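Local coordinates for protein carboxylase (Deinococcus radiodurans, PDB 5H80) that probably carries out the ATP-dependent carboxylation of biotin, as the biotin carboxylase domain of a single-chain bacterial carboxylase, at residues T328-G333 with G401-T406; Q367-R372 with P435-Q440; H251-D256 with A362-Q367. All coordinates share one frame; numbering follows the deposited sequence.

Contact 1: residues T328-G333 with G401-T406; sequences TEEWCG and GVRVDT. With EDO (1,2-ethanediol), chain G.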
# COMPACT_ATOMS: atom_id res chain seq x y z
N THR A 328 -8.63 -8.19 2.48
CA THR A 328 -9.83 -7.53 2.26
C THR A 328 -9.62 -6.05 2.30
O THR A 328 -10.14 -5.33 1.47
CB THR A 328 -10.83 -7.90 3.39
OG1 THR A 328 -11.12 -9.30 3.28
CG2 THR A 328 -12.10 -7.12 3.34
N GLU A 329 -8.85 -5.60 3.28
CA GLU A 329 -8.48 -4.15 3.38
C GLU A 329 -7.91 -3.68 2.05
O GLU A 329 -8.31 -2.61 1.56
CB GLU A 329 -7.46 -3.97 4.55
CG GLU A 329 -8.15 -4.10 5.92
CD GLU A 329 -7.27 -3.57 7.08
OE1 GLU A 329 -6.03 -3.60 6.95
OE2 GLU A 329 -7.80 -3.11 8.08
N GLU A 330 -6.93 -4.34 1.50
CA GLU A 330 -6.25 -3.80 0.31
C GLU A 330 -7.14 -3.98 -0.96
O GLU A 330 -7.14 -3.06 -1.86
CB GLU A 330 -4.88 -4.45 0.19
CG GLU A 330 -3.81 -4.15 1.26
CD GLU A 330 -3.65 -2.76 1.48
OE1 GLU A 330 -3.41 -2.02 0.48
OE2 GLU A 330 -3.88 -2.31 2.58
N TRP A 331 -7.80 -5.12 -1.11
CA TRP A 331 -8.79 -5.29 -2.17
C TRP A 331 -9.89 -4.20 -2.14
O TRP A 331 -10.18 -3.57 -3.20
CB TRP A 331 -9.39 -6.71 -2.16
CG TRP A 331 -10.38 -6.97 -3.22
CD1 TRP A 331 -10.36 -6.52 -4.57
CD2 TRP A 331 -11.54 -7.70 -3.06
NE1 TRP A 331 -11.45 -7.00 -5.23
CE2 TRP A 331 -12.18 -7.78 -4.34
CE3 TRP A 331 -12.10 -8.46 -1.98
CZ2 TRP A 331 -13.33 -8.50 -4.55
CZ3 TRP A 331 -13.27 -9.10 -2.18
CH2 TRP A 331 -13.92 -9.14 -3.48
N CYS A 332 -10.54 -3.99 -0.99
CA CYS A 332 -11.74 -3.17 -0.85
C CYS A 332 -11.37 -1.68 -0.66
O CYS A 332 -12.23 -0.82 -0.81
CB CYS A 332 -12.62 -3.65 0.29
SG CYS A 332 -13.37 -5.30 0.01
N GLY A 333 -10.13 -1.36 -0.26
CA GLY A 333 -9.72 -0.02 0.17
C GLY A 333 -10.48 0.45 1.37
O GLY A 333 -11.34 1.34 1.28
N GLY A 401 1.81 -1.61 -4.74
CA GLY A 401 1.08 -2.85 -4.64
C GLY A 401 1.56 -3.82 -3.62
O GLY A 401 1.15 -4.98 -3.67
N VAL A 402 2.47 -3.44 -2.70
CA VAL A 402 2.92 -4.37 -1.68
C VAL A 402 2.66 -3.70 -0.32
O VAL A 402 2.99 -2.55 -0.12
CB VAL A 402 4.47 -4.59 -1.87
CG1 VAL A 402 5.14 -5.16 -0.61
CG2 VAL A 402 4.70 -5.35 -3.11
N ARG A 403 2.25 -4.48 0.67
CA ARG A 403 2.10 -4.01 2.04
C ARG A 403 2.62 -5.15 2.92
O ARG A 403 2.26 -6.31 2.69
CB ARG A 403 0.62 -3.81 2.37
CG ARG A 403 0.27 -3.87 3.85
CD ARG A 403 -1.19 -3.61 4.10
NE ARG A 403 -1.52 -3.83 5.50
CZ ARG A 403 -2.79 -3.67 5.98
NH1 ARG A 403 -3.82 -3.31 5.19
NH2 ARG A 403 -3.05 -3.88 7.30
N VAL A 404 3.37 -4.80 3.96
CA VAL A 404 3.90 -5.80 4.91
C VAL A 404 3.57 -5.43 6.35
O VAL A 404 3.98 -4.39 6.81
CB VAL A 404 5.43 -5.97 4.80
CG1 VAL A 404 5.93 -7.02 5.80
CG2 VAL A 404 5.87 -6.42 3.40
N ASP A 405 2.88 -6.35 7.05
CA ASP A 405 2.50 -6.18 8.45
C ASP A 405 3.41 -7.16 9.27
O ASP A 405 3.34 -8.41 9.12
CB ASP A 405 0.99 -6.44 8.78
CG ASP A 405 0.05 -5.37 8.24
OD1 ASP A 405 0.43 -4.66 7.25
OD2 ASP A 405 -1.01 -5.16 8.83
N THR A 406 4.21 -6.56 10.15
CA THR A 406 5.18 -7.32 10.98
C THR A 406 5.32 -6.57 12.36
O THR A 406 4.83 -5.50 12.60
CB THR A 406 6.51 -7.52 10.22
OG1 THR A 406 7.47 -8.42 10.88
CG2 THR A 406 7.18 -6.18 9.93
C1 EDO G . -5.16 -0.12 4.75
O1 EDO G . -5.53 -0.31 3.37
C2 EDO G . -6.25 0.40 5.63
O2 EDO G . -6.65 1.60 4.94
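R403 reaches from its strand into two consecutive helical carboxylates, E329 and E330. Its CG stands trans to the backbone N (chi1 157°), and the chain runs extended from there to NE, which carries the guanidinium to helix 325-332. R403 NH1 is shared by two acceptors near the guanidinium plane: E329 OE1 and E330 OE2, each 2.8 Å from it. R403 NH2 also turns to E329 OE1, at 3.0 Å, so this oxygen takes an end-on grip from both terminal nitrogens. E330 behaves differently: bent at chi2, it offers the anti lone pair of OE2, with its carboxylate plane standing nearly upright, 83°, against the guanidinium. Within the biotin carboxylase fold this salt-bridge network joins helix 325-332, in the ATP-grasp portion, to the edge strand 402-406 of the C-terminal sheet, and P400 of the second subunit packs on R403 and D405, placing it beside the dimer contact. The far edge of the guanidinium belongs to D405, two residues on along the strand. R403 NE meets OD1 of D405 at 2.7 Å in an almost straight bond of 177°, while R403 NH2 meets D405 OD2 at 2.9 Å, a side-on grip with the donors on the syn side but tilted out of the carboxylate plane, which likely fixes the rotation of the group. Three carboxylates line the edges of this cation, and the E329 carboxylate has a second cationic partner, R46, at OE2. A 1,2-ethanediol, probably from the crystallisation liquor, donates from O1 to E330 OE2 at 2.7 Å, and also bonds to R430 NE of the second subunit.

Contact 2: residues Q367-R372 with P435-Q440; sequences QAVQAR and PGLLRQ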
# COMPACT_ATOMS: atom_id res chain seq x y z
N GLN A 367 -7.69 -7.32 -7.11
CA GLN A 367 -7.47 -8.66 -6.53
C GLN A 367 -6.34 -8.47 -5.60
O GLN A 367 -5.41 -7.66 -5.86
CB GLN A 367 -7.21 -9.73 -7.57
CG GLN A 367 -6.17 -9.37 -8.62
CD GLN A 367 -5.85 -10.46 -9.62
OE1 GLN A 367 -6.05 -11.65 -9.37
NE2 GLN A 367 -5.31 -10.05 -10.77
N ALA A 368 -6.32 -9.29 -4.57
CA ALA A 368 -5.13 -9.25 -3.65
C ALA A 368 -4.90 -10.64 -3.02
O ALA A 368 -5.83 -11.54 -3.03
CB ALA A 368 -5.31 -8.22 -2.59
N VAL A 369 -3.70 -10.87 -2.62
CA VAL A 369 -3.31 -12.08 -1.90
C VAL A 369 -2.36 -11.71 -0.72
O VAL A 369 -1.49 -10.87 -0.82
CB VAL A 369 -2.66 -13.10 -2.83
CG1 VAL A 369 -1.32 -12.69 -3.48
CG2 VAL A 369 -2.28 -14.36 -2.17
N GLN A 370 -2.49 -12.47 0.36
CA GLN A 370 -1.60 -12.42 1.49
C GLN A 370 -0.83 -13.70 1.61
O GLN A 370 -1.42 -14.80 1.45
CB GLN A 370 -2.37 -12.22 2.82
CG GLN A 370 -1.49 -12.44 4.12
CD GLN A 370 -2.16 -11.94 5.37
OE1 GLN A 370 -2.09 -10.75 5.70
NE2 GLN A 370 -2.79 -12.82 6.11
N ALA A 371 0.46 -13.61 1.81
CA ALA A 371 1.23 -14.81 2.12
C ALA A 371 1.77 -14.66 3.61
O ALA A 371 2.23 -13.62 4.00
CB ALA A 371 2.33 -15.03 1.19
N ARG A 372 1.63 -15.74 4.42
CA ARG A 372 2.23 -15.71 5.75
C ARG A 372 3.73 -16.21 5.70
O ARG A 372 4.03 -17.42 5.37
CB ARG A 372 1.37 -16.64 6.57
CG ARG A 372 -0.17 -16.23 6.65
CD ARG A 372 -0.92 -16.93 7.84
NE ARG A 372 -2.40 -16.74 7.79
CZ ARG A 372 -3.24 -17.12 8.77
NH1 ARG A 372 -2.77 -17.55 9.92
NH2 ARG A 372 -4.54 -16.98 8.63
N PRO A 435 -2.98 -15.27 -12.65
CA PRO A 435 -1.57 -15.51 -12.87
C PRO A 435 -0.66 -14.28 -12.68
O PRO A 435 0.38 -14.35 -12.02
CB PRO A 435 -1.55 -16.06 -14.28
CG PRO A 435 -2.88 -16.73 -14.48
CD PRO A 435 -3.78 -15.78 -13.79
N GLY A 436 -1.12 -13.14 -13.13
CA GLY A 436 -0.42 -11.85 -12.94
C GLY A 436 -0.19 -11.40 -11.44
O GLY A 436 0.93 -11.00 -11.01
N LEU A 437 -1.23 -11.73 -10.64
CA LEU A 437 -1.18 -11.53 -9.21
C LEU A 437 -0.15 -12.51 -8.56
O LEU A 437 0.67 -12.05 -7.79
CB LEU A 437 -2.59 -11.75 -8.54
CG LEU A 437 -2.57 -11.55 -7.00
CD1 LEU A 437 -2.21 -10.14 -6.57
CD2 LEU A 437 -3.95 -11.98 -6.38
N LEU A 438 -0.17 -13.79 -8.91
CA LEU A 438 0.79 -14.72 -8.39
C LEU A 438 2.30 -14.37 -8.69
O LEU A 438 3.15 -14.56 -7.85
CB LEU A 438 0.43 -16.08 -8.88
CG LEU A 438 -0.95 -16.50 -8.44
CD1 LEU A 438 -1.13 -17.70 -9.30
CD2 LEU A 438 -1.05 -16.85 -6.95
N ARG A 439 2.55 -13.88 -9.92
CA ARG A 439 3.86 -13.47 -10.47
C ARG A 439 4.30 -12.28 -9.61
O ARG A 439 5.43 -12.28 -9.09
CB ARG A 439 3.78 -13.09 -11.99
CG ARG A 439 3.66 -14.23 -12.97
CD ARG A 439 3.07 -13.82 -14.35
NE ARG A 439 2.74 -15.03 -15.15
CZ ARG A 439 1.75 -15.09 -16.07
NH1 ARG A 439 0.99 -14.02 -16.32
NH2 ARG A 439 1.51 -16.24 -16.75
N GLN A 440 3.44 -11.32 -9.38
CA GLN A 440 3.74 -10.15 -8.54
C GLN A 440 4.08 -10.53 -7.13
O GLN A 440 5.01 -10.01 -6.53
CB GLN A 440 2.58 -9.21 -8.58
CG GLN A 440 2.80 -7.84 -7.96
CD GLN A 440 1.53 -6.95 -8.04
OE1 GLN A 440 0.78 -7.01 -9.04
NE2 GLN A 440 1.28 -6.13 -7.01
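L437 packs its side chain against Q367 and V369 of the strand. This is alpha/beta packing in the C-terminal domain of the biotin carboxylase fold: helix 434-446 lies over strand 367-374, the middle strand of an antiparallel sheet, and the two short axes pass 9.0 Å apart at a crossing angle of -39°. L437 CB comes first against the end of the Q367 amide, 3.6 Å from OE1 of Q367, and the two side chains slide past each other in opposite directions. With CG trans to the backbone N (chi1 180°), the leucine is directed at the sheet, and CG lies 3.9 Å from V369 CG1. Beyond it the branches part. CD1 keeps to V369, at 4.1 Å from its CG1, and lies at a similar distance from the carbonyl oxygen of Q367. CD2 touches Q367 OE1 and V369 CB while settling on the backbone between these two residues. The glutamine is a mixed partner: its CB and CG give L437 CD2 an apolar flank, and the amide carbon lies against L437 CB, yet its NE2 is bonded to A433 O and D431 OD1 just ahead of the helix, which likely keeps the amide from turning. A368 directs its own methyl away from the helix, leaving its carbonyl carbon to meet L437 CD2 at 3.7 Å.

Contact 3: residues H251-D256 with A362-Q367; sequences HLWERD and APPPGQ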
# COMPACT_ATOMS: atom_id res chain seq x y z
N HIS A 251 -21.28 -6.42 4.93
CA HIS A 251 -20.28 -7.33 4.51
C HIS A 251 -19.20 -6.59 3.68
O HIS A 251 -19.45 -5.54 3.10
CB HIS A 251 -20.80 -8.52 3.79
CG HIS A 251 -21.29 -8.22 2.38
ND1 HIS A 251 -20.48 -8.16 1.28
CD2 HIS A 251 -22.52 -7.85 1.94
CE1 HIS A 251 -21.22 -7.88 0.19
NE2 HIS A 251 -22.41 -7.60 0.60
N LEU A 252 -18.04 -7.16 3.71
CA LEU A 252 -16.87 -6.82 2.80
C LEU A 252 -16.54 -8.01 1.87
O LEU A 252 -15.34 -8.34 1.66
CB LEU A 252 -15.65 -6.24 3.53
CG LEU A 252 -15.71 -4.84 4.10
CD1 LEU A 252 -16.15 -3.82 3.02
CD2 LEU A 252 -16.60 -4.90 5.26
N TRP A 253 -17.56 -8.75 1.37
CA TRP A 253 -17.41 -9.84 0.46
C TRP A 253 -16.58 -10.98 1.09
O TRP A 253 -16.57 -11.13 2.32
CB TRP A 253 -16.82 -9.37 -0.95
CG TRP A 253 -17.80 -8.35 -1.58
CD1 TRP A 253 -18.87 -8.60 -2.37
CD2 TRP A 253 -17.66 -6.93 -1.53
NE1 TRP A 253 -19.44 -7.43 -2.78
CE2 TRP A 253 -18.73 -6.38 -2.26
CE3 TRP A 253 -16.73 -6.06 -0.87
CZ2 TRP A 253 -18.89 -4.98 -2.43
CZ3 TRP A 253 -16.94 -4.63 -1.01
CH2 TRP A 253 -17.93 -4.16 -1.81
N GLU A 254 -15.82 -11.69 0.28
CA GLU A 254 -15.21 -12.92 0.65
C GLU A 254 -13.72 -12.97 0.62
O GLU A 254 -13.03 -12.20 -0.11
CB GLU A 254 -15.78 -14.09 -0.14
CG GLU A 254 -15.25 -14.45 -1.51
CD GLU A 254 -15.47 -13.39 -2.61
OE1 GLU A 254 -16.31 -12.50 -2.38
OE2 GLU A 254 -14.80 -13.58 -3.62
N ARG A 255 -13.17 -14.06 1.18
CA ARG A 255 -11.74 -14.43 1.06
C ARG A 255 -11.64 -15.93 0.91
O ARG A 255 -12.56 -16.65 1.40
CB ARG A 255 -10.94 -14.08 2.32
CG ARG A 255 -10.70 -12.66 2.67
CD ARG A 255 -10.03 -12.40 4.01
NE ARG A 255 -10.80 -12.77 5.20
CZ ARG A 255 -11.46 -11.95 5.98
NH1 ARG A 255 -11.53 -10.62 5.74
NH2 ARG A 255 -12.05 -12.43 7.03
N ASP A 256 -10.62 -16.38 0.18
CA ASP A 256 -10.39 -17.80 -0.03
C ASP A 256 -9.07 -18.14 0.56
O ASP A 256 -8.02 -17.61 0.15
CB ASP A 256 -10.47 -18.16 -1.45
CG ASP A 256 -10.42 -19.67 -1.75
OD1 ASP A 256 -9.44 -20.33 -1.37
OD2 ASP A 256 -11.40 -20.07 -2.43
N ALA A 362 -22.16 -5.65 -6.14
CA ALA A 362 -21.11 -5.96 -7.09
C ALA A 362 -19.74 -5.90 -6.39
O ALA A 362 -19.51 -4.94 -5.61
CB ALA A 362 -21.13 -4.98 -8.27
N PRO A 363 -18.93 -6.93 -6.52
CA PRO A 363 -17.60 -6.85 -5.82
C PRO A 363 -16.65 -5.80 -6.44
O PRO A 363 -16.79 -5.53 -7.67
CB PRO A 363 -17.02 -8.24 -5.91
CG PRO A 363 -17.98 -9.15 -6.56
CD PRO A 363 -19.17 -8.28 -7.09
N PRO A 364 -15.71 -5.24 -5.65
CA PRO A 364 -14.68 -4.34 -6.12
C PRO A 364 -13.85 -5.01 -7.27
O PRO A 364 -13.59 -6.22 -7.29
CB PRO A 364 -13.82 -4.09 -4.86
CG PRO A 364 -14.77 -4.29 -3.73
CD PRO A 364 -15.56 -5.52 -4.22
N PRO A 365 -13.36 -4.20 -8.23
CA PRO A 365 -12.36 -4.72 -9.15
C PRO A 365 -11.01 -4.93 -8.47
O PRO A 365 -10.84 -4.50 -7.32
CB PRO A 365 -12.21 -3.55 -10.16
CG PRO A 365 -12.37 -2.41 -9.34
CD PRO A 365 -13.54 -2.76 -8.40
N GLY A 366 -10.09 -5.54 -9.18
CA GLY A 366 -8.76 -5.84 -8.68
C GLY A 366 -8.80 -7.11 -7.78
O GLY A 366 -9.75 -7.88 -7.79
N GLN A 367 -7.69 -7.32 -7.11
CA GLN A 367 -7.47 -8.66 -6.53
C GLN A 367 -6.34 -8.47 -5.60
O GLN A 367 -5.41 -7.66 -5.86
CB GLN A 367 -7.21 -9.73 -7.57
CG GLN A 367 -6.17 -9.37 -8.62
CD GLN A 367 -5.85 -10.46 -9.62
OE1 GLN A 367 -6.05 -11.65 -9.37
NE2 GLN A 367 -5.31 -10.05 -10.77
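W253 lays one face of its indole against P363 and P364 in a proline-rich loop. Its CG lies anti to the carbonyl carbon, beside the backbone N (chi1 -60°), which sets the indole toward the loop. P364 comes from the opposite direction and sets CD almost squarely over the six-membered ring, a CH-pi contact 3.4 Å from its centroid and 6° off the normal, while P364 CG reaches W253 CZ3 at 3.5 Å. P363 crosses obliquely and covers the other end: its CA stands 3.9 Å from the centroid of the W253 five-membered ring, a second CH-pi contact. The tryptophan belongs to edge strand 249-256 of the antiparallel sheet in the ATP-grasp domain, and the loop leads on to strand 367-374 of the C-terminal domain. On the opposite indole face lies H251 CE1, 3.4 Å above the plane. H251 is probably oriented by ND1, which accepts the backbone N-H of W253 at 3.0 Å in the imidazole plane, and by NE2, bonded to P358 O. W253 NE1 turns to A361 O. Replacing W253 by an alanine would probably cost both prolines and the H251 ring the flat surface between them, and A361 O its indole donor.

Contact 3 begins first along the chain, at 251-256; 328-333 of contact 1 follows, then 362-367, which runs directly into 367-372 of contact 2 through the shared Q367, then 401-406 and 435-440. Contact 1 therefore crosses each of the other two. Their centres lie about 11 to 14 Å apart, on the same side of the chain's centre. Contacts 1 and 2 use strands 402-406 and 367-374 of one C-terminal sheet, whereas contact 3 starts from the ATP-grasp sheet. Helix 325-332 touches both other contacts: T328 OG1 meets R255 NH1, W331 NE1 makes a weak bond to P364 O, and W331 packs on Q367 and A368, tying the ATP-grasp and C-terminal parts together.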